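Local coordinates for protein listeriolysin O (Listeria monocytogenes, PDB 4CDB) that binds cholesterol-containing host membranes, changes shape and assembles into oligomeric pores that lyse the target cell, at residues D282-G287 and G323-L328; T456-R461 and I471-T476; I130-K133 and N139-N142; D398-D403 and E408-K413; K25-L30 and N250-I255. All coordinates share one frame; numbering follows the deposited sequence.

Contact 1 (D282-G287 and G323-L328). With NA (sodium ion), chain Q.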
# COMPACT_ATOMS: atom_id res chain seq x y z
N ASP A 282 9.01 -4.04 4.85
CA ASP A 282 9.26 -2.90 5.72
C ASP A 282 10.75 -2.68 5.98
O ASP A 282 11.23 -1.55 6.05
CB ASP A 282 8.52 -3.05 7.06
CG ASP A 282 7.01 -3.06 6.90
OD1 ASP A 282 6.51 -2.44 5.93
OD2 ASP A 282 6.33 -3.68 7.74
N ALA A 283 11.49 -3.78 6.11
CA ALA A 283 12.92 -3.73 6.41
C ALA A 283 13.73 -3.29 5.19
O ALA A 283 14.69 -2.52 5.32
CB ALA A 283 13.41 -5.08 6.91
N ALA A 284 13.35 -3.77 4.02
CA ALA A 284 14.06 -3.44 2.78
C ALA A 284 13.88 -1.98 2.39
O ALA A 284 14.63 -1.45 1.57
CB ALA A 284 13.60 -4.35 1.66
N VAL A 285 12.89 -1.33 2.99
CA VAL A 285 12.59 0.07 2.70
C VAL A 285 13.25 1.02 3.70
O VAL A 285 13.78 2.06 3.32
CB VAL A 285 11.06 0.31 2.69
CG1 VAL A 285 10.74 1.79 2.80
CG2 VAL A 285 10.44 -0.29 1.44
N SER A 286 13.25 0.63 4.97
CA SER A 286 13.69 1.52 6.05
C SER A 286 15.20 1.56 6.29
O SER A 286 15.69 2.43 7.02
CB SER A 286 12.96 1.16 7.35
OG SER A 286 13.19 -0.19 7.71
N GLY A 287 15.94 0.63 5.70
CA GLY A 287 17.37 0.54 5.94
C GLY A 287 17.66 -0.28 7.18
O GLY A 287 18.80 -0.43 7.60
N GLY A 323 13.85 -3.75 -10.71
CA GLY A 323 15.00 -4.33 -10.04
C GLY A 323 14.65 -5.25 -8.88
O GLY A 323 13.49 -5.60 -8.68
N ASN A 324 15.67 -5.64 -8.12
CA ASN A 324 15.50 -6.52 -6.98
C ASN A 324 15.41 -5.73 -5.67
O ASN A 324 16.03 -4.68 -5.54
CB ASN A 324 16.64 -7.53 -6.91
CG ASN A 324 16.94 -8.16 -8.25
OD1 ASN A 324 16.04 -8.40 -9.05
ND2 ASN A 324 18.22 -8.44 -8.51
N LEU A 325 14.64 -6.25 -4.71
CA LEU A 325 14.35 -5.54 -3.47
C LEU A 325 15.60 -5.10 -2.70
O LEU A 325 15.58 -4.08 -2.01
CB LEU A 325 13.46 -6.39 -2.56
CG LEU A 325 12.15 -5.76 -2.08
CD1 LEU A 325 11.66 -6.47 -0.83
CD2 LEU A 325 12.31 -4.27 -1.82
N GLY A 326 16.68 -5.87 -2.81
CA GLY A 326 17.91 -5.54 -2.13
C GLY A 326 18.57 -4.29 -2.69
O GLY A 326 19.40 -3.66 -2.03
N ASP A 327 18.18 -3.91 -3.91
CA ASP A 327 18.79 -2.78 -4.60
C ASP A 327 18.03 -1.48 -4.39
O ASP A 327 18.31 -0.48 -5.05
CB ASP A 327 18.92 -3.08 -6.09
CG ASP A 327 19.53 -4.44 -6.36
OD1 ASP A 327 20.31 -4.93 -5.51
OD2 ASP A 327 19.23 -5.03 -7.42
N LEU A 328 17.08 -1.48 -3.46
CA LEU A 328 16.41 -0.24 -3.08
C LEU A 328 17.31 0.58 -2.17
O LEU A 328 18.52 0.36 -2.13
CB LEU A 328 15.06 -0.52 -2.40
CG LEU A 328 13.84 -0.56 -3.31
CD1 LEU A 328 12.56 -0.50 -2.49
CD2 LEU A 328 13.89 0.61 -4.28
NA NA Q . 6.54 -1.82 3.20
O HOH W 1 16.49 -2.51 -0.25

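Contact 2 (T456-R461 and I471-T476). With TAM (tris(hydroxyethyl)aminomethane), chain U.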
# COMPACT_ATOMS: atom_id res chain seq x y z
N THR A 456 9.15 -53.03 22.63
CA THR A 456 9.02 -51.74 21.96
C THR A 456 10.37 -51.05 21.86
O THR A 456 11.10 -50.94 22.85
CB THR A 456 8.03 -50.82 22.71
OG1 THR A 456 6.73 -51.41 22.72
CG2 THR A 456 7.96 -49.45 22.04
N VAL A 457 10.72 -50.60 20.65
CA VAL A 457 11.96 -49.88 20.43
C VAL A 457 11.69 -48.38 20.31
O VAL A 457 12.41 -47.57 20.89
CB VAL A 457 12.68 -50.36 19.16
CG1 VAL A 457 14.02 -49.66 19.00
CG2 VAL A 457 12.88 -51.86 19.20
N ILE A 458 10.65 -48.03 19.56
CA ILE A 458 10.27 -46.64 19.35
C ILE A 458 8.76 -46.45 19.49
O ILE A 458 7.98 -47.26 18.99
CB ILE A 458 10.65 -46.14 17.93
CG1 ILE A 458 12.11 -46.47 17.61
CG2 ILE A 458 10.40 -44.64 17.78
CD1 ILE A 458 12.52 -46.04 16.23
N ASP A 459 8.36 -45.38 20.16
CA ASP A 459 6.95 -45.01 20.26
C ASP A 459 6.82 -43.49 20.30
O ASP A 459 6.50 -42.91 21.34
CB ASP A 459 6.30 -45.64 21.50
CG ASP A 459 4.78 -45.65 21.43
OD1 ASP A 459 4.20 -44.81 20.71
OD2 ASP A 459 4.17 -46.50 22.11
N ASP A 460 7.08 -42.83 19.17
CA ASP A 460 6.99 -41.38 19.09
C ASP A 460 5.70 -40.96 18.39
O ASP A 460 5.38 -41.46 17.31
CB ASP A 460 8.20 -40.80 18.37
CG ASP A 460 9.50 -41.04 19.12
OD1 ASP A 460 9.45 -41.23 20.35
OD2 ASP A 460 10.57 -41.04 18.47
N ARG A 461 4.97 -40.03 19.00
CA ARG A 461 3.65 -39.65 18.51
C ARG A 461 3.53 -38.16 18.24
O ARG A 461 4.25 -37.35 18.83
CB ARG A 461 2.57 -40.10 19.49
CG ARG A 461 2.78 -41.52 20.01
CD ARG A 461 1.66 -41.96 20.94
NE ARG A 461 1.99 -43.24 21.57
CZ ARG A 461 1.13 -43.96 22.28
NH1 ARG A 461 -0.12 -43.54 22.46
NH2 ARG A 461 1.51 -45.12 22.81
N ILE A 471 14.36 -42.56 10.43
CA ILE A 471 14.15 -43.51 11.51
C ILE A 471 15.06 -44.72 11.30
O ILE A 471 14.94 -45.44 10.31
CB ILE A 471 12.69 -44.00 11.56
CG1 ILE A 471 11.73 -42.80 11.61
CG2 ILE A 471 12.47 -44.92 12.75
CD1 ILE A 471 11.81 -42.02 12.91
N SER A 472 15.98 -44.93 12.24
CA SER A 472 16.90 -46.06 12.15
C SER A 472 16.84 -46.93 13.40
O SER A 472 16.74 -46.41 14.51
CB SER A 472 18.33 -45.57 11.93
OG SER A 472 18.43 -44.83 10.72
N ILE A 473 16.89 -48.24 13.21
CA ILE A 473 16.99 -49.16 14.33
C ILE A 473 18.12 -50.16 14.10
O ILE A 473 18.35 -50.59 12.97
CB ILE A 473 15.67 -49.93 14.59
CG1 ILE A 473 15.24 -50.71 13.35
CG2 ILE A 473 14.58 -48.97 15.03
CD1 ILE A 473 14.03 -51.60 13.58
N TRP A 474 18.83 -50.51 15.16
CA TRP A 474 19.91 -51.48 15.08
C TRP A 474 20.13 -52.14 16.44
O TRP A 474 19.25 -52.12 17.29
CB TRP A 474 21.20 -50.83 14.57
CG TRP A 474 21.79 -49.78 15.47
CD1 TRP A 474 22.83 -49.94 16.34
CD2 TRP A 474 21.39 -48.41 15.58
NE1 TRP A 474 23.10 -48.76 16.99
CE2 TRP A 474 22.23 -47.80 16.54
CE3 TRP A 474 20.40 -47.63 14.96
CZ2 TRP A 474 22.10 -46.45 16.89
CZ3 TRP A 474 20.28 -46.29 15.32
CH2 TRP A 474 21.13 -45.72 16.28
N GLY A 475 21.30 -52.74 16.63
CA GLY A 475 21.60 -53.43 17.87
C GLY A 475 21.16 -54.88 17.84
O GLY A 475 21.00 -55.47 16.77
N THR A 476 20.95 -55.46 19.02
CA THR A 476 20.61 -56.87 19.14
C THR A 476 19.26 -57.04 19.83
O THR A 476 18.61 -56.06 20.20
CB THR A 476 21.67 -57.63 19.95
OG1 THR A 476 21.76 -57.09 21.27
CG2 THR A 476 23.03 -57.53 19.27
C TAM U . 10.78 -44.60 24.53
C1 TAM U . 9.92 -44.60 25.79
C2 TAM U . 9.97 -44.31 23.27
C3 TAM U . 11.51 -45.94 24.46
C4 TAM U . 8.49 -44.16 25.54
C5 TAM U . 10.84 -43.67 22.19
C6 TAM U . 10.80 -46.94 23.55
N TAM U . 11.79 -43.55 24.67
O4 TAM U . 7.61 -45.22 25.93
O5 TAM U . 10.10 -43.56 20.97
O6 TAM U . 9.58 -47.37 24.16

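Contact 3 (I130-K133 and N139-N142)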
# COMPACT_ATOMS: atom_id res chain seq x y z
N ILE A 130 3.43 37.28 -1.44
CA ILE A 130 3.39 38.09 -2.66
C ILE A 130 1.96 38.23 -3.18
O ILE A 130 1.18 37.27 -3.17
CB ILE A 130 4.32 37.51 -3.77
CG1 ILE A 130 4.33 38.42 -5.00
CG2 ILE A 130 3.92 36.09 -4.13
CD1 ILE A 130 5.26 37.95 -6.10
N VAL A 131 1.60 39.44 -3.61
CA VAL A 131 0.27 39.70 -4.13
C VAL A 131 0.19 39.40 -5.63
O VAL A 131 1.04 39.84 -6.40
CB VAL A 131 -0.15 41.17 -3.89
CG1 VAL A 131 -1.55 41.42 -4.42
CG2 VAL A 131 -0.07 41.50 -2.41
N VAL A 132 -0.82 38.63 -6.02
CA VAL A 132 -1.09 38.37 -7.43
C VAL A 132 -2.35 39.14 -7.83
O VAL A 132 -3.43 38.85 -7.32
CB VAL A 132 -1.33 36.87 -7.69
CG1 VAL A 132 -1.53 36.62 -9.18
CG2 VAL A 132 -0.17 36.06 -7.16
N LYS A 133 -2.20 40.11 -8.72
CA LYS A 133 -3.30 40.98 -9.11
C LYS A 133 -4.42 40.26 -9.86
O LYS A 133 -5.59 40.35 -9.49
CB LYS A 133 -2.79 42.17 -9.93
CG LYS A 133 -2.68 43.47 -9.13
CD LYS A 133 -2.03 43.23 -7.78
CE LYS A 133 -1.93 44.52 -6.97
NZ LYS A 133 -0.99 45.49 -7.59
N ASN A 139 -0.14 33.64 -14.13
CA ASN A 139 0.28 34.62 -13.13
C ASN A 139 0.61 34.00 -11.78
O ASN A 139 1.57 34.42 -11.12
CB ASN A 139 -0.77 35.72 -12.98
CG ASN A 139 -0.83 36.64 -14.19
OD1 ASN A 139 0.16 36.83 -14.89
ND2 ASN A 139 -2.00 37.22 -14.43
N VAL A 140 -0.18 33.02 -11.36
CA VAL A 140 0.07 32.34 -10.09
C VAL A 140 1.39 31.55 -10.14
O VAL A 140 2.21 31.65 -9.24
CB VAL A 140 -1.10 31.41 -9.70
CG1 VAL A 140 -0.67 30.42 -8.63
CG2 VAL A 140 -2.28 32.23 -9.21
N ASN A 141 1.58 30.80 -11.22
CA ASN A 141 2.80 30.01 -11.39
C ASN A 141 4.07 30.85 -11.48
O ASN A 141 5.13 30.44 -11.01
CB ASN A 141 2.69 29.08 -12.60
CG ASN A 141 1.75 27.91 -12.36
OD1 ASN A 141 1.51 27.52 -11.22
ND2 ASN A 141 1.23 27.35 -13.44
N ASN A 142 3.97 32.02 -12.09
CA ASN A 142 5.10 32.94 -12.12
C ASN A 142 5.37 33.50 -10.73
O ASN A 142 6.52 33.73 -10.35
CB ASN A 142 4.88 34.07 -13.14
CG ASN A 142 5.05 33.60 -14.57
OD1 ASN A 142 6.16 33.54 -15.09
ND2 ASN A 142 3.94 33.25 -15.22

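Contact 4 (D398-D403 and E408-K413). With NA (sodium ion), chain I.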
# COMPACT_ATOMS: atom_id res chain seq x y z
N ASP A 398 -2.19 -38.19 9.66
CA ASP A 398 -3.44 -37.62 9.18
C ASP A 398 -3.18 -36.71 7.98
O ASP A 398 -2.18 -36.00 7.94
CB ASP A 398 -4.14 -36.82 10.28
CG ASP A 398 -4.72 -37.70 11.36
OD1 ASP A 398 -5.28 -38.76 11.03
OD2 ASP A 398 -4.63 -37.32 12.55
N GLU A 399 -4.09 -36.74 7.01
CA GLU A 399 -4.04 -35.83 5.87
C GLU A 399 -5.27 -34.93 5.86
O GLU A 399 -6.40 -35.42 5.82
CB GLU A 399 -3.91 -36.60 4.56
CG GLU A 399 -2.60 -37.36 4.42
CD GLU A 399 -2.47 -38.06 3.08
OE1 GLU A 399 -3.30 -37.80 2.19
OE2 GLU A 399 -1.53 -38.87 2.92
N VAL A 400 -5.05 -33.62 5.91
CA VAL A 400 -6.16 -32.68 6.03
C VAL A 400 -6.52 -32.03 4.69
O VAL A 400 -5.69 -31.37 4.07
CB VAL A 400 -5.84 -31.58 7.06
CG1 VAL A 400 -6.91 -30.50 7.04
CG2 VAL A 400 -5.72 -32.19 8.45
N ASN A 401 -7.76 -32.23 4.27
CA ASN A 401 -8.28 -31.59 3.06
C ASN A 401 -9.51 -30.74 3.36
O ASN A 401 -9.90 -30.59 4.52
CB ASN A 401 -8.59 -32.63 1.98
CG ASN A 401 -7.34 -33.33 1.48
OD1 ASN A 401 -6.70 -32.88 0.53
ND2 ASN A 401 -6.99 -34.44 2.12
N TYR A 402 -10.13 -30.21 2.31
CA TYR A 402 -11.26 -29.30 2.50
C TYR A 402 -12.42 -29.62 1.56
O TYR A 402 -12.23 -29.81 0.36
CB TYR A 402 -10.81 -27.85 2.30
CG TYR A 402 -9.63 -27.46 3.16
CD1 TYR A 402 -9.82 -26.99 4.45
CD2 TYR A 402 -8.33 -27.57 2.69
CE1 TYR A 402 -8.74 -26.64 5.25
CE2 TYR A 402 -7.25 -27.23 3.47
CZ TYR A 402 -7.46 -26.76 4.75
OH TYR A 402 -6.38 -26.41 5.54
N ASP A 403 -13.62 -29.70 2.12
CA ASP A 403 -14.83 -29.89 1.32
C ASP A 403 -15.12 -28.64 0.49
O ASP A 403 -14.53 -27.58 0.73
CB ASP A 403 -16.02 -30.28 2.22
CG ASP A 403 -16.37 -29.22 3.25
OD1 ASP A 403 -15.82 -28.10 3.19
OD2 ASP A 403 -17.22 -29.50 4.12
N GLU A 408 -12.81 -28.49 6.99
CA GLU A 408 -11.73 -29.48 7.01
C GLU A 408 -12.23 -30.92 6.92
O GLU A 408 -13.25 -31.28 7.51
CB GLU A 408 -10.87 -29.32 8.26
CG GLU A 408 -9.87 -28.18 8.20
CD GLU A 408 -8.75 -28.34 9.21
OE1 GLU A 408 -8.84 -29.25 10.06
OE2 GLU A 408 -7.77 -27.57 9.14
N ILE A 409 -11.49 -31.74 6.18
CA ILE A 409 -11.73 -33.18 6.16
C ILE A 409 -10.44 -33.87 6.57
O ILE A 409 -9.42 -33.76 5.89
CB ILE A 409 -12.10 -33.68 4.75
CG1 ILE A 409 -12.61 -32.53 3.87
CG2 ILE A 409 -13.13 -34.80 4.84
CD1 ILE A 409 -12.88 -32.94 2.44
N VAL A 410 -10.48 -34.58 7.70
CA VAL A 410 -9.29 -35.26 8.21
C VAL A 410 -9.33 -36.76 7.94
O VAL A 410 -10.16 -37.47 8.51
CB VAL A 410 -9.11 -35.01 9.71
CG1 VAL A 410 -7.72 -35.44 10.16
CG2 VAL A 410 -9.33 -33.54 10.03
N GLN A 411 -8.45 -37.23 7.07
CA GLN A 411 -8.34 -38.66 6.78
C GLN A 411 -7.14 -39.26 7.51
O GLN A 411 -6.05 -38.70 7.48
CB GLN A 411 -8.17 -38.89 5.27
CG GLN A 411 -9.46 -38.83 4.47
CD GLN A 411 -9.22 -38.98 2.98
OE1 GLN A 411 -8.30 -38.37 2.42
NE2 GLN A 411 -10.04 -39.79 2.32
N HIS A 412 -7.36 -40.40 8.17
CA HIS A 412 -6.25 -41.10 8.81
C HIS A 412 -5.58 -42.02 7.81
O HIS A 412 -6.25 -42.68 7.01
CB HIS A 412 -6.74 -41.90 10.02
CG HIS A 412 -5.64 -42.42 10.88
ND1 HIS A 412 -4.88 -41.59 11.69
CD2 HIS A 412 -5.16 -43.67 11.07
CE1 HIS A 412 -3.98 -42.31 12.33
NE2 HIS A 412 -4.13 -43.58 11.97
N LYS A 413 -4.25 -42.07 7.84
CA LYS A 413 -3.50 -42.88 6.89
C LYS A 413 -2.54 -43.84 7.58
O LYS A 413 -1.94 -43.51 8.60
CB LYS A 413 -2.74 -41.99 5.90
CG LYS A 413 -3.65 -41.19 4.98
CD LYS A 413 -4.41 -42.11 4.03
CE LYS A 413 -5.81 -41.58 3.73
NZ LYS A 413 -5.79 -40.21 3.16
NA NA I . -5.91 -26.26 8.06
O HOH W 2 -8.74 -35.45 3.76

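Contact 5 (K25-L30 and N250-I255)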
# COMPACT_ATOMS: atom_id res chain seq x y z
N LYS A 25 -24.40 36.47 -1.19
CA LYS A 25 -25.65 35.91 -0.69
C LYS A 25 -26.05 34.62 -1.41
O LYS A 25 -26.65 33.73 -0.80
CB LYS A 25 -26.78 36.94 -0.80
CG LYS A 25 -26.48 38.25 -0.10
CD LYS A 25 -26.06 38.01 1.34
CE LYS A 25 -25.53 39.28 1.99
NZ LYS A 25 -26.56 40.35 2.02
N TYR A 26 -25.70 34.51 -2.69
CA TYR A 26 -26.00 33.30 -3.45
C TYR A 26 -25.17 32.12 -2.94
O TYR A 26 -25.71 31.03 -2.72
CB TYR A 26 -25.76 33.51 -4.95
CG TYR A 26 -25.90 32.24 -5.76
CD1 TYR A 26 -27.15 31.70 -6.02
CD2 TYR A 26 -24.79 31.59 -6.27
CE1 TYR A 26 -27.29 30.54 -6.76
CE2 TYR A 26 -24.91 30.43 -7.01
CZ TYR A 26 -26.17 29.91 -7.26
OH TYR A 26 -26.29 28.76 -7.99
N ILE A 27 -23.88 32.34 -2.74
CA ILE A 27 -23.00 31.27 -2.28
C ILE A 27 -23.30 30.91 -0.82
O ILE A 27 -23.34 29.73 -0.47
CB ILE A 27 -21.51 31.65 -2.45
CG1 ILE A 27 -21.19 31.85 -3.93
CG2 ILE A 27 -20.61 30.58 -1.85
CD1 ILE A 27 -19.74 32.19 -4.21
N GLN A 28 -23.54 31.92 0.01
CA GLN A 28 -23.90 31.70 1.40
C GLN A 28 -25.26 31.02 1.55
O GLN A 28 -25.57 30.46 2.60
CB GLN A 28 -23.87 33.02 2.19
CG GLN A 28 -22.48 33.59 2.40
CD GLN A 28 -22.49 34.99 2.99
OE1 GLN A 28 -23.56 35.56 3.26
NE2 GLN A 28 -21.31 35.56 3.19
N GLY A 29 -26.07 31.08 0.50
CA GLY A 29 -27.38 30.46 0.51
C GLY A 29 -27.37 29.01 0.09
O GLY A 29 -28.38 28.31 0.17
N LEU A 30 -26.21 28.54 -0.38
CA LEU A 30 -26.08 27.17 -0.85
C LEU A 30 -26.10 26.18 0.31
O LEU A 30 -25.19 26.16 1.14
CB LEU A 30 -24.79 27.00 -1.66
CG LEU A 30 -24.68 27.85 -2.93
CD1 LEU A 30 -23.38 27.57 -3.65
CD2 LEU A 30 -25.86 27.60 -3.85
N ASN A 250 -23.20 21.30 -6.89
CA ASN A 250 -21.81 21.49 -7.28
C ASN A 250 -21.22 22.74 -6.63
O ASN A 250 -21.00 23.75 -7.30
CB ASN A 250 -21.68 21.58 -8.80
CG ASN A 250 -22.25 20.37 -9.51
OD1 ASN A 250 -21.54 19.39 -9.76
ND2 ASN A 250 -23.53 20.42 -9.84
N PRO A 251 -20.98 22.68 -5.31
CA PRO A 251 -20.53 23.85 -4.54
C PRO A 251 -19.17 24.34 -4.99
O PRO A 251 -18.30 23.52 -5.30
CB PRO A 251 -20.44 23.31 -3.11
CG PRO A 251 -21.26 22.06 -3.09
CD PRO A 251 -21.12 21.48 -4.46
N PRO A 252 -18.98 25.67 -5.03
CA PRO A 252 -17.69 26.24 -5.43
C PRO A 252 -16.63 26.04 -4.35
O PRO A 252 -16.93 26.14 -3.15
CB PRO A 252 -18.02 27.73 -5.60
CG PRO A 252 -19.14 27.97 -4.66
CD PRO A 252 -19.96 26.71 -4.68
N ALA A 253 -15.41 25.74 -4.77
CA ALA A 253 -14.30 25.58 -3.85
C ALA A 253 -13.03 26.13 -4.47
O ALA A 253 -12.97 26.36 -5.68
CB ALA A 253 -14.11 24.11 -3.49
N TYR A 254 -12.01 26.36 -3.65
CA TYR A 254 -10.72 26.82 -4.16
C TYR A 254 -9.57 25.99 -3.60
O TYR A 254 -9.66 25.43 -2.51
CB TYR A 254 -10.50 28.31 -3.85
CG TYR A 254 -10.39 28.63 -2.37
CD1 TYR A 254 -11.53 28.78 -1.59
CD2 TYR A 254 -9.15 28.80 -1.77
CE1 TYR A 254 -11.43 29.08 -0.24
CE2 TYR A 254 -9.05 29.10 -0.42
CZ TYR A 254 -10.19 29.24 0.33
OH TYR A 254 -10.10 29.54 1.67
N ILE A 255 -8.49 25.91 -4.37
CA ILE A 255 -7.29 25.23 -3.91
C ILE A 255 -6.56 26.13 -2.91
O ILE A 255 -5.96 27.13 -3.29
CB ILE A 255 -6.38 24.84 -5.09
CG1 ILE A 255 -7.14 23.95 -6.08
CG2 ILE A 255 -5.12 24.14 -4.59
CD1 ILE A 255 -6.30 23.47 -7.25

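Contact 1 (D282-G287 and G323-L328)
A284 and L325 make the closest apolar contact here. The CB of A284 sits in the fork of L325, 3.7 Å from CD2 and 3.8 Å from CD1, so both prongs straddle one methyl. The leucine manages this with its CG at an unusual torsion about the first bond (chi1 -125°), which swings the isopropyl end across to the helix although the CB itself does not aim there. I300 of helix 294-301 touches both A284 and L325, extending the apolar packing. At the next residue, V285 CG2 and L328 CD1 only graze at 4.5 Å.

The setting is the central part of the toxin. Helix 277-286 includes residues up to A283 that form a membrane-spanning beta strand in the pore, so this is the soluble form of a transmembrane hairpin region, still helical and packed against the 3-10 turn after strand 319-324. In cholesterol-dependent cytolysins such helices refold into strands on insertion; A284 and V285 follow directly, and their packing would probably be disturbed.

Polar linkage across the gap is carried by water. One molecule donates to A284 O at 2.8 Å and to L325 O at 2.5 Å, short enough to leave its exact position doubtful; as modelled it bridges the helix and the 3-10 segment.

Within the helix, D282 O takes S286 N and S286 OG from opposite faces of its plane, the hydroxyl at 2.9 Å. Metal binding lies apart from the apolar contact: D282 OD1 coordinates the sodium ion at 2.8 Å, with E209 a second ligand. K278 hydrogen-bonds that carboxylate too.

Contact 2 (T456-R461 and I471-T476)
I458 sets its CD1 against two methyls of the facing strand, I471 CG2 at 3.7 Å and I473 CG2 at 3.8 Å. This is the tight part. With CG1 lying beside the backbone N (chi1 -50°) and the chain extended beyond it, the delta methyl of I458 is carried out to the facing strand. I473 keeps its own CG1 between N and carbonyl carbon (chi1 58°), which leaves CG2 as the branch that meets both I458 and V457. The V457 CG1 approach to that same methyl is looser, at 4.1 Å, and those two side chains cross at about a right angle.

The two strands belong to different sheets of the C-terminal beta sandwich: 452-463 edges the four-stranded sheet, 468-475 runs in the other, and their local axes lie 8.8 Å apart, nearly antiparallel. V457 and I458 both point inward because they form a classic beta bulge opposite A443, so consecutive residues serve one interface.

Away from the interior things are polar and more open. A tris(hydroxyethyl)aminomethane molecule lies over the outer side of the strand, where D459 N donates to its O5 at 2.6 Å and O5 in turn approaches D460 OD1 at a very short, doubtful 2.5 Å. Y482 completes that pocket, and N484 holds the second oxygen of D460. Further along the strand, exposed R461 grips D459 side-on, NE to OD1 at 2.8 Å and NH2 to OD2 at 3.1 Å. D459 OD1 is met from above the carboxylate plane, 38° out of it, and the pair also touches a crystal neighbour.

Contact 3 (I130-K133 and N139-N142)
V132 rests on the first turns of helix 137-152, against N139 and V140, in a simple strand-turn-helix unit: strand 129-132 edges the large antiparallel sheet, and the chain turns back within a few residues to lay its helix over that strand. From CA, the CB of V132 points to the helix but stays behind its two methyls and does no touching of its own. CG1 is the working branch. It stands anti to the backbone N (chi1 -177°), which carries it to the helix start, where N139 CB lies 4.0 Å away. The same methyl then comes within 4.4 Å of V140 N and 4.5 Å of V140 CG2, a looser brush. CG2 of V132 meets neither residue closely. The valine as a whole also packs on A143 of the helix and on L114 and L116 of the adjacent strand, while V140 is backed by L116, Y88 and P89, so the apolar layer continues past the two segments.

N139 offers just its aliphatic root to the valine, the two side chains passing at a slant. Its amide is engaged instead in the connecting turn, with ND2 donating to N134 O.

Contact 4 (D398-D403 and E408-K413)
D398 to Y402 and E408 to H412 pair as an antiparallel hairpin: E399 with Q411 and N401 with I409 are hydrogen-bonded pairs, while V400-V410 between them, and D398-H412 and Y402-E408 beyond them, are non-hydrogen-bonded. Of the four N-H...O bonds the shortest, I409 N to N401 O, is 2.6 Å. The longest, Q411 N to E399 O, is 3.0 Å.

One face carries D398, V400, Y402 and their partners. H412 ND1 donates to D398 OD1 at 2.9 Å; the oxygen lies in the ring plane, but the nitrogen reaches it from above the carboxylate, 37° out of plane. V400 and V410 lie side by side. Y402 and E408 also run alongside each other, E408 CG 3.5 Å from Y402 CE1, and with the glutamate extended beyond CG their ends converge on a sodium ion, 2.6 Å from Y402 OH and 2.5 Å from E408 OE2.

On the other face, K413 bends back so that NZ forms a long salt bridge to E399 OE1 at 3.6 Å, while E399 OE2 takes the indole N-H of W397. A water accepts from N401 ND2 and donates to I409 O. I409 folds its CD1 over the turn, 3.3 Å from D403 N.

Strand 408-414 is an outermost strand of the four-stranded sheet. Sodium near the turn bridges a phenol and a carboxylate from the two strands, and at the other end the D398 carboxylate would probably favour a positively charged H412.

Contact 5 (K25-L30 and N250-I255)
P252 is where the second segment meets I27 and L30, and the chain comes to it by way of N250. The CB of N250 points away from the segment 25-30; its OD1 accepts from N96 and its backbone N-H bonds N247. P251 follows, with its ring against Y32 and its backbone bonded to A95, lying beside L30 without touching it.

Then P252 does the work with two adjacent ring carbons. CD takes L30 CD1 at 3.7 Å, the two side chains reaching toward each other. CG takes I27 CG2 at 4.1 Å, and there the side chains slide past one another in opposite directions. L30 is well placed for this: with CG beside the backbone N (chi1 -61°) and an extended second torsion, one prong goes to the proline, while CD2 lies 4.1 Å above a face of the Y26 ring, offset toward its rim. A backbone bond from L30 N to I27 O, 3.1 Å, keeps the two residues together where the chain leaves the helix.

So the last part of helix 14-28 and the loop after it are seated on the start of strand 252-260, a member of the large antiparallel sheet, some 220 residues on in sequence. V246 flanks P252, and P228 packs on I27.

The strand begins at P252, whose backbone is bonded to L354; A253 moves away from the helix and bonds V93. Y254 stacks edge-to-face with F231 and sends its hydroxyl to N357. I255 has a backbone bond to G90, just before strand 92-94.

How the contacts relate
Starting at the N terminus, contact 5 opens first, and the loop it closes spans about 220 residues, bringing helix 14-28 to the start of strand 252-260. Contact 3, a short strand-to-helix turn, is nested inside that loop. The rest follow in series, and none cross. Contact 1 then closes a loop of about 35 residues, joining helix 277-286 of the pore-forming region to the 3-10 turn after strand 319-324; with contacts 3 and 5 it reaches the large antiparallel sheet. Contacts 4 and 2 close short loops in the C-terminal beta sandwich and share its four-stranded sheet, contact 4 at one edge and contact 2 bridging from the other edge to the second sheet.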